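Long-range contacts in geranyltranstransferase (Staphylococcus aureus, PDB 1RTR), which catalyses condensation of isopentenyl diphosphate with an allylic diphosphate to make farnesyl diphosphate, a precursor in isoprenoid biosynthesis: residues E16-I21 and I69-M73; K136-R140 and M187-I192; I165-E171 and S243-L249. All coordinates share one frame; numbering follows the deposited sequence.

Contact 1 is buried and wholly apolar across its interface. Contact 2 is half sheltered and built round an arginine–aspartate salt bridge, whereas contact 3, at the surface, combines leucine–tyrosine packing with capped helix ends. Helices 45-56, 105-124 and 179-193 border contact 1 and also meet or contain parts of contact 2; the two centres lie about 18 Å apart. Contact 3 stands on the opposite side of the chain's centre from contact 1, their nearest atoms about 17 Å apart. Helix 167-177 of contact 3 leads directly into helix 179-193 of contact 2. Helix 197-227 packs on helix 179-193 of contact 2 and on residues 243-249 of contact 3, so the two share a neighbour without touching.

Contact 1: residues E16-I21 and I69-M73; sequences ELSVAI and IALEM
The flat groups here, the carboxylates of Glu16 and Glu72, take no part in the touching, which both glutamates make through aliphatic carbons. Glu16 CB rests on Ile69 CD1 at 3.7 Å, and Glu72 CG meets Leu17 CD1 at the same 3.7 Å, the two side chains crossing at about a right angle. Glu72 then bends at chi2 (71°), and its OE2 makes a salt bridge to Arg44, so a charged residue can serve an apolar contact by its stem while its head is paired elsewhere.

Leu17 suits the middle because its fork divides the work. While CD1 reaches Glu72, CD2 lies 3.7 Å from Ile69 CD1 and 3.9 Å from Ile69 CG2, so both branches of the isoleucine are used. Farther along, Met73 stretches out (chi2 171°) and brings CE to 4.0 Å from Ala20 CB and 3.8 Å from Ile21 CD1. Small Ala20 lets the flexible thioether end come close to the turn that follows helix 6-18. Ile21 also packs on His147 of the second subunit.

Helix 65-83 ends in the first aspartate-rich motif of the polyprenyl synthetases. With no hydrogen bond between the segments, helix 6-18 and the turn after it are held to helix 65-83 here by apolar packing, which depends on complementary shape and burial, not on bond geometry.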
loop_
_atom_site.group_PDB
_atom_site.type_symbol
_atom_site.label_atom_id
_atom_site.label_comp_id
_atom_site.label_asym_id
_atom_site.label_seq_id
_atom_site.Cartn_x
_atom_site.Cartn_y
_atom_site.Cartn_z
ATOM N N GLU A 16 5.914 -16.129 -13.283
ATOM C CA GLU A 16 5.842 -15.771 -11.869
ATOM C C GLU A 16 4.575 -14.984 -11.521
ATOM O O GLU A 16 3.977 -15.215 -10.480
ATOM C CB GLU A 16 7.093 -15.015 -11.435
ATOM C CG GLU A 16 8.360 -15.852 -11.514
ATOM C CD GLU A 16 8.596 -16.706 -10.278
ATOM O OE1 GLU A 16 7.762 -16.678 -9.336
ATOM O OE2 GLU A 16 9.636 -17.401 -10.243
ATOM N N LEU A 17 4.155 -14.083 -12.401
ATOM C CA LEU A 17 2.981 -13.264 -12.130
ATOM C C LEU A 17 1.669 -14.045 -12.215
ATOM O O LEU A 17 0.720 -13.717 -11.510
ATOM C CB LEU A 17 2.929 -12.051 -13.062
ATOM C CG LEU A 17 3.927 -10.904 -12.875
ATOM C CD1 LEU A 17 3.786 -9.928 -14.029
ATOM C CD2 LEU A 17 3.741 -10.178 -11.555
ATOM N N SER A 18 1.615 -15.062 -13.081
ATOM C CA SER A 18 0.415 -15.889 -13.258
ATOM C C SER A 18 0.110 -16.740 -12.024
ATOM O O SER A 18 -1.032 -17.160 -11.802
ATOM C CB SER A 18 0.559 -16.802 -14.483
ATOM O OG SER A 18 1.454 -17.876 -14.232
ATOM N N VAL A 19 1.137 -16.980 -11.224
ATOM C CA VAL A 19 1.029 -17.855 -10.077
ATOM C C VAL A 19 1.452 -17.132 -8.779
ATOM O O VAL A 19 1.861 -17.769 -7.811
ATOM C CB VAL A 19 1.830 -19.165 -10.354
ATOM C CG1 VAL A 19 3.327 -18.990 -10.053
ATOM C CG2 VAL A 19 1.231 -20.350 -9.611
ATOM N N ALA A 20 1.316 -15.801 -8.762
ATOM C CA ALA A 20 1.797 -14.958 -7.650
ATOM C C ALA A 20 0.749 -14.707 -6.568
ATOM O O ALA A 20 1.076 -14.260 -5.474
ATOM C CB ALA A 20 2.343 -13.628 -8.176
ATOM N N ILE A 21 -0.509 -14.977 -6.896
ATOM C CA ILE A 21 -1.614 -14.867 -5.955
ATOM C C ILE A 21 -2.285 -16.237 -5.849
ATOM O O ILE A 21 -2.626 -16.840 -6.863
ATOM C CB ILE A 21 -2.639 -13.776 -6.415
ATOM C CG1 ILE A 21 -1.941 -12.447 -6.715
ATOM C CG2 ILE A 21 -3.756 -13.580 -5.388
ATOM C CD1 ILE A 21 -1.215 -11.815 -5.523
ATOM N N ILE A 69 8.563 -8.419 -8.949
ATOM C CA ILE A 69 7.146 -8.804 -8.907
ATOM C C ILE A 69 6.335 -7.752 -8.154
ATOM O O ILE A 69 5.293 -7.296 -8.641
ATOM C CB ILE A 69 6.949 -10.199 -8.251
ATOM C CG1 ILE A 69 7.629 -11.305 -9.067
ATOM C CG2 ILE A 69 5.477 -10.512 -8.085
ATOM C CD1 ILE A 69 7.106 -11.436 -10.513
ATOM N N ALA A 70 6.816 -7.377 -6.966
ATOM C CA ALA A 70 6.246 -6.262 -6.211
ATOM C C ALA A 70 6.082 -5.022 -7.083
ATOM O O ALA A 70 5.000 -4.440 -7.141
ATOM C CB ALA A 70 7.090 -5.946 -5.003
ATOM N N LEU A 71 7.145 -4.644 -7.786
ATOM C CA LEU A 71 7.129 -3.460 -8.641
ATOM C C LEU A 71 6.016 -3.522 -9.680
ATOM O O LEU A 71 5.316 -2.525 -9.916
ATOM C CB LEU A 71 8.488 -3.273 -9.324
ATOM C CG LEU A 71 8.724 -2.005 -10.154
ATOM C CD1 LEU A 71 8.206 -0.715 -9.453
ATOM C CD2 LEU A 71 10.201 -1.899 -10.505
ATOM N N GLU A 72 5.839 -4.693 -10.298
ATOM C CA GLU A 72 4.778 -4.857 -11.299
ATOM C C GLU A 72 3.377 -4.847 -10.657
ATOM O O GLU A 72 2.411 -4.356 -11.267
ATOM C CB GLU A 72 5.016 -6.104 -12.164
ATOM C CG GLU A 72 4.072 -6.265 -13.352
ATOM C CD GLU A 72 4.308 -5.269 -14.486
ATOM O OE1 GLU A 72 5.309 -4.511 -14.460
ATOM O OE2 GLU A 72 3.471 -5.238 -15.421
ATOM N N MET A 73 3.270 -5.367 -9.431
ATOM C CA MET A 73 2.012 -5.287 -8.676
ATOM C C MET A 73 1.623 -3.817 -8.452
ATOM O O MET A 73 0.455 -3.441 -8.637
ATOM C CB MET A 73 2.128 -6.021 -7.333
ATOM C CG MET A 73 1.766 -7.511 -7.357
ATOM S SD MET A 73 2.164 -8.368 -5.814
ATOM C CE MET A 73 2.056 -10.028 -6.378
#

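Contact 2: residues K136-R140 and M187-I192; sequences KVLQR and MSAADI
This is an antiparallel helix–helix contact pinned by a salt bridge, Arg140 to Asp191, where the middle of helix 131-145 runs beside the C-terminal part of helix 179-193. The short axes approach to 9.7 Å with 165° between their directions. Arg140 NH1 donates to Asp191 OD2 over 3.0 Å, nearly straight at 164°, and the oxygen lies in the guanidinium plane. It is nevertheless met from above the plane of its own carboxylate. This is the one good direct bond of the pair; NE adds a weak one to the same oxygen, and a water 2.8 Å from NE bridges it to OD2 as a lesser contribution. OD1 is satisfied outside the two segments, and Lys200 lies near it as a long, weak ion pair.

One face of the guanidinium is covered by Met187 CB, 3.3 Å above its plane and offset toward the rim. Arg140 gets there by extending as far as CD and then bending at chi3 (-69°), which sets the guanidinium with one face on Met187 CB and its edge toward Asp191 OD2.

Such lengthwise packing belongs to the all-helical fold of the isoprenoid synthases, in which helices bundle round a central cavity. Between the two backbones Val137 is nearest Ser188, with CG1 4.3 Å from Ser188 CB; a small serine allows the helices to come close here. Helix 45-56 packs on Ser188 from outside the pair, and helix 105-124 on Val137.

One turn before Arg140, the stem of Lys136 passes slantwise over the aspartate, CD 4.1 Å from Asp191 CG. Its amine reaches past the carboxylate to a water, 3.0 Å from NZ, that donates to the backbone O of Asp191.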
loop_
_atom_site.group_PDB
_atom_site.type_symbol
_atom_site.label_atom_id
_atom_site.label_comp_id
_atom_site.label_asym_id
_atom_site.label_seq_id
_atom_site.Cartn_x
_atom_site.Cartn_y
_atom_site.Cartn_z
ATOM N N LYS A 136 15.594 -1.250 3.015
ATOM C CA LYS A 136 16.004 -0.278 2.006
ATOM C C LYS A 136 15.078 -0.278 0.799
ATOM O O LYS A 136 14.623 0.792 0.362
ATOM C CB LYS A 136 17.434 -0.533 1.565
ATOM C CG LYS A 136 18.456 -0.113 2.578
ATOM C CD LYS A 136 19.830 -0.157 1.953
ATOM C CE LYS A 136 20.902 -0.409 2.994
ATOM N NZ LYS A 136 22.229 -0.472 2.327
ATOM N N VAL A 137 14.791 -1.478 0.277
ATOM C CA VAL A 137 13.870 -1.645 -0.838
ATOM C C VAL A 137 12.463 -1.146 -0.484
ATOM O O VAL A 137 11.856 -0.388 -1.252
ATOM C CB VAL A 137 13.828 -3.114 -1.329
ATOM C CG1 VAL A 137 12.846 -3.274 -2.483
ATOM C CG2 VAL A 137 15.196 -3.551 -1.786
ATOM N N LEU A 138 11.951 -1.573 0.671
ATOM C CA LEU A 138 10.596 -1.205 1.105
ATOM C C LEU A 138 10.463 0.304 1.275
ATOM O O LEU A 138 9.508 0.908 0.786
ATOM C CB LEU A 138 10.233 -1.902 2.421
ATOM C CG LEU A 138 9.746 -3.342 2.318
ATOM C CD1 LEU A 138 10.050 -4.099 3.602
ATOM C CD2 LEU A 138 8.259 -3.419 2.009
ATOM N N GLN A 139 11.435 0.897 1.965
ATOM C CA GLN A 139 11.490 2.338 2.158
ATOM C C GLN A 139 11.431 3.050 0.826
ATOM O O GLN A 139 10.636 3.970 0.642
ATOM C CB GLN A 139 12.772 2.733 2.888
ATOM C CG GLN A 139 12.613 3.958 3.760
ATOM C CD GLN A 139 13.855 4.249 4.580
ATOM O OE1 GLN A 139 14.061 5.389 5.000
ATOM N NE2 GLN A 139 14.693 3.223 4.812
ATOM N N ARG A 140 12.258 2.599 -0.107
ATOM C CA ARG A 140 12.325 3.205 -1.422
ATOM C C ARG A 140 11.037 3.019 -2.217
ATOM O O ARG A 140 10.561 3.954 -2.871
ATOM C CB ARG A 140 13.534 2.669 -2.179
ATOM C CG ARG A 140 13.908 3.471 -3.397
ATOM C CD ARG A 140 15.035 2.858 -4.201
ATOM N NE ARG A 140 16.310 2.911 -3.486
ATOM C CZ ARG A 140 17.079 3.990 -3.410
ATOM N NH1 ARG A 140 18.220 3.934 -2.740
ATOM N NH2 ARG A 140 16.707 5.120 -4.017
ATOM N N MET A 187 17.530 1.613 -8.602
ATOM C CA MET A 187 18.142 1.894 -7.297
ATOM C C MET A 187 17.903 0.784 -6.276
ATOM O O MET A 187 18.771 0.512 -5.431
ATOM C CB MET A 187 17.686 3.250 -6.723
ATOM C CG MET A 187 18.086 4.487 -7.540
ATOM S SD MET A 187 19.851 4.562 -8.047
ATOM C CE MET A 187 20.578 4.984 -6.443
ATOM N N SER A 188 16.737 0.148 -6.332
ATOM C CA SER A 188 16.521 -1.064 -5.538
ATOM C C SER A 188 17.587 -2.104 -5.921
ATOM O O SER A 188 18.185 -2.748 -5.045
ATOM C CB SER A 188 15.103 -1.619 -5.719
ATOM O OG SER A 188 14.958 -2.244 -6.988
ATOM N N ALA A 189 17.861 -2.219 -7.218
ATOM C CA ALA A 189 18.914 -3.124 -7.686
ATOM C C ALA A 189 20.274 -2.695 -7.147
ATOM O O ALA A 189 21.043 -3.507 -6.618
ATOM C CB ALA A 189 18.925 -3.230 -9.215
ATOM N N ALA A 190 20.567 -1.409 -7.245
ATOM C CA ALA A 190 21.844 -0.913 -6.758
ATOM C C ALA A 190 22.012 -1.254 -5.291
ATOM O O ALA A 190 23.134 -1.535 -4.829
ATOM C CB ALA A 190 21.937 0.571 -6.973
ATOM N N ASP A 191 20.890 -1.229 -4.568
ATOM C CA ASP A 191 20.857 -1.548 -3.132
ATOM C C ASP A 191 21.045 -3.043 -2.837
ATOM O O ASP A 191 21.758 -3.419 -1.896
ATOM C CB ASP A 191 19.565 -1.021 -2.496
ATOM C CG ASP A 191 19.676 0.437 -2.071
ATOM O OD1 ASP A 191 20.809 0.969 -2.057
ATOM O OD2 ASP A 191 18.692 1.140 -1.740
ATOM N N ILE A 192 20.406 -3.897 -3.638
ATOM C CA ILE A 192 20.612 -5.330 -3.505
ATOM C C ILE A 192 22.065 -5.677 -3.845
ATOM O O ILE A 192 22.691 -6.488 -3.148
ATOM C CB ILE A 192 19.628 -6.098 -4.380
ATOM C CG1 ILE A 192 18.211 -5.953 -3.824
ATOM C CG2 ILE A 192 20.051 -7.571 -4.499
ATOM C CD1 ILE A 192 17.128 -6.011 -4.878
HETATM O O HOH W 1 22.902 -1.702 -0.285
HETATM O O HOH W 2 16.495 0.268 -2.536
#

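Contact 3: residues I165-E171 and S243-L249; sequences IDLETLE and STYVSLL
Two capped helix N-termini pack side by side here, Leu167 and Leu170 of helix 167-177 against Tyr245 and Leu248 of helix 245-270. The short axes run antiparallel, 164° apart. Leu170 starts out toward the other helix, and its CD1 stands over the centre of the Tyr245 ring, 3.7 Å from the centroid, a CH-pi contact only 12° off the ring normal. Its CG also lies 4.0 Å from Leu248 CD1. Leu167 crosses Tyr245 at about a right angle, with CD1 4.0 Å from Tyr245 CE2, and turns its other branch, CD2, to Leu249 CD1. Branched leucines suit this seam because each can touch two neighbours.

Tyrosine adds a polar end to a greasy ring. Glu171 CG comes within 3.5 Å of Tyr245 OH, and a water links that hydroxyl to Glu171 OE2. Tyr245 N bonds to Asp219, a residue of the second aspartate-rich motif of the family, on helix 197-227.

Asp166 OD1 accepts from Thr169 N at 3.1 Å, met nearly along its C-O axis. On the other helix Thr244 OG1 accepts from Ser247 N at 3.3 Å while Ser247 OG accepts from Thr244 N at 3.1 Å. Short oxygen-bearing side chains suit these places, where amides lack a preceding turn. One helix thus starts with an N-cap aspartate, and the other with the reciprocal bonds that define a capping box.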
loop_
_atom_site.group_PDB
_atom_site.type_symbol
_atom_site.label_atom_id
_atom_site.label_comp_id
_atom_site.label_asym_id
_atom_site.label_seq_id
_atom_site.Cartn_x
_atom_site.Cartn_y
_atom_site.Cartn_z
ATOM N N ILE A 165 -1.019 23.862 -18.738
ATOM C CA ILE A 165 0.032 23.959 -17.735
ATOM C C ILE A 165 1.363 24.194 -18.429
ATOM O O ILE A 165 1.526 23.809 -19.583
ATOM C CB ILE A 165 0.059 22.672 -16.879
ATOM C CG1 ILE A 165 0.020 21.420 -17.767
ATOM C CG2 ILE A 165 -1.131 22.654 -15.923
ATOM C CD1 ILE A 165 0.668 20.201 -17.154
ATOM N N ASP A 166 2.302 24.827 -17.730
ATOM C CA ASP A 166 3.650 25.038 -18.254
ATOM C C ASP A 166 4.554 23.785 -18.188
ATOM O O ASP A 166 4.153 22.735 -17.684
ATOM C CB ASP A 166 4.313 26.258 -17.593
ATOM C CG ASP A 166 4.506 26.102 -16.092
ATOM O OD1 ASP A 166 4.779 24.986 -15.617
ATOM O OD2 ASP A 166 4.440 27.065 -15.300
ATOM N N LEU A 167 5.777 23.908 -18.696
ATOM C CA LEU A 167 6.675 22.767 -18.830
ATOM C C LEU A 167 7.247 22.243 -17.506
ATOM O O LEU A 167 7.534 21.050 -17.399
ATOM C CB LEU A 167 7.808 23.081 -19.823
ATOM C CG LEU A 167 8.731 21.933 -20.247
ATOM C CD1 LEU A 167 7.966 20.895 -21.064
ATOM C CD2 LEU A 167 9.930 22.451 -21.013
ATOM N N GLU A 168 7.427 23.110 -16.510
ATOM C CA GLU A 168 7.897 22.620 -15.214
ATOM C C GLU A 168 6.844 21.741 -14.537
ATOM O O GLU A 168 7.188 20.753 -13.904
ATOM C CB GLU A 168 8.388 23.726 -14.266
ATOM C CG GLU A 168 8.077 25.136 -14.695
ATOM C CD GLU A 168 9.065 26.149 -14.139
ATOM O OE1 GLU A 168 8.843 26.624 -12.994
ATOM O OE2 GLU A 168 10.049 26.480 -14.850
ATOM N N THR A 169 5.574 22.103 -14.700
ATOM C CA THR A 169 4.451 21.316 -14.211
ATOM C C THR A 169 4.359 19.959 -14.919
ATOM O O THR A 169 4.285 18.918 -14.259
ATOM C CB THR A 169 3.123 22.119 -14.354
ATOM O OG1 THR A 169 3.219 23.323 -13.587
ATOM C CG2 THR A 169 1.931 21.372 -13.702
ATOM N N LEU A 170 4.353 19.994 -16.252
ATOM C CA LEU A 170 4.371 18.791 -17.088
ATOM C C LEU A 170 5.492 17.815 -16.696
ATOM O O LEU A 170 5.278 16.603 -16.616
ATOM C CB LEU A 170 4.530 19.179 -18.556
ATOM C CG LEU A 170 3.838 18.384 -19.667
ATOM C CD1 LEU A 170 4.869 17.696 -20.510
ATOM C CD2 LEU A 170 2.793 17.375 -19.169
ATOM N N GLU A 171 6.679 18.353 -16.451
ATOM C CA GLU A 171 7.813 17.528 -16.083
ATOM C C GLU A 171 7.695 16.992 -14.665
ATOM O O GLU A 171 8.073 15.843 -14.413
ATOM C CB GLU A 171 9.116 18.292 -16.260
ATOM C CG GLU A 171 9.534 18.411 -17.712
ATOM C CD GLU A 171 10.729 19.315 -17.874
ATOM O OE1 GLU A 171 10.774 20.380 -17.205
ATOM O OE2 GLU A 171 11.627 18.955 -18.658
ATOM N N SER A 243 -2.510 18.590 -22.965
ATOM C CA SER A 243 -1.292 19.381 -22.863
ATOM C C SER A 243 -0.042 18.486 -22.762
ATOM O O SER A 243 0.101 17.711 -21.810
ATOM C CB SER A 243 -1.385 20.341 -21.679
ATOM O OG SER A 243 -0.214 21.133 -21.586
ATOM N N THR A 244 0.855 18.596 -23.749
ATOM C CA THR A 244 1.914 17.594 -23.959
ATOM C C THR A 244 3.251 18.209 -24.327
ATOM O O THR A 244 3.386 19.434 -24.379
ATOM C CB THR A 244 1.528 16.586 -25.081
ATOM O OG1 THR A 244 1.670 17.218 -26.367
ATOM C CG2 THR A 244 0.040 16.159 -25.010
ATOM N N TYR A 245 4.232 17.349 -24.601
ATOM C CA TYR A 245 5.565 17.807 -24.992
ATOM C C TYR A 245 5.570 18.522 -26.336
ATOM O O TYR A 245 6.235 19.550 -26.464
ATOM C CB TYR A 245 6.588 16.674 -24.992
ATOM C CG TYR A 245 7.190 16.440 -23.632
ATOM C CD1 TYR A 245 6.775 15.365 -22.850
ATOM C CD2 TYR A 245 8.157 17.302 -23.115
ATOM C CE1 TYR A 245 7.305 15.149 -21.598
ATOM C CE2 TYR A 245 8.693 17.092 -21.862
ATOM C CZ TYR A 245 8.256 16.011 -21.108
ATOM O OH TYR A 245 8.772 15.781 -19.852
ATOM N N VAL A 246 4.831 18.000 -27.318
ATOM C CA VAL A 246 4.799 18.625 -28.635
ATOM C C VAL A 246 3.907 19.872 -28.672
ATOM O O VAL A 246 4.171 20.799 -29.451
ATOM C CB VAL A 246 4.527 17.625 -29.838
ATOM C CG1 VAL A 246 4.509 16.177 -29.393
ATOM C CG2 VAL A 246 3.265 17.984 -30.624
ATOM N N SER A 247 2.875 19.907 -27.828
ATOM C CA SER A 247 1.969 21.056 -27.768
ATOM C C SER A 247 2.592 22.249 -27.054
ATOM O O SER A 247 2.124 23.379 -27.199
ATOM C CB SER A 247 0.640 20.679 -27.115
ATOM O OG SER A 247 0.665 20.925 -25.721
ATOM N N LEU A 248 3.636 22.007 -26.274
ATOM C CA LEU A 248 4.331 23.090 -25.597
ATOM C C LEU A 248 5.588 23.522 -26.357
ATOM O O LEU A 248 5.915 24.708 -26.404
ATOM C CB LEU A 248 4.695 22.691 -24.169
ATOM C CG LEU A 248 3.551 22.566 -23.154
ATOM C CD1 LEU A 248 3.979 21.694 -21.973
ATOM C CD2 LEU A 248 3.076 23.921 -22.662
ATOM N N LEU A 249 6.276 22.559 -26.961
ATOM C CA LEU A 249 7.608 22.773 -27.498
ATOM C C LEU A 249 7.591 22.724 -29.017
ATOM O O LEU A 249 8.564 23.100 -29.684
ATOM C CB LEU A 249 8.548 21.686 -26.978
ATOM C CG LEU A 249 9.528 21.923 -25.827
ATOM C CD1 LEU A 249 9.178 23.113 -24.948
ATOM C CD2 LEU A 249 9.623 20.654 -25.002
HETATM O O HOH W 3 11.808 16.484 -19.660
#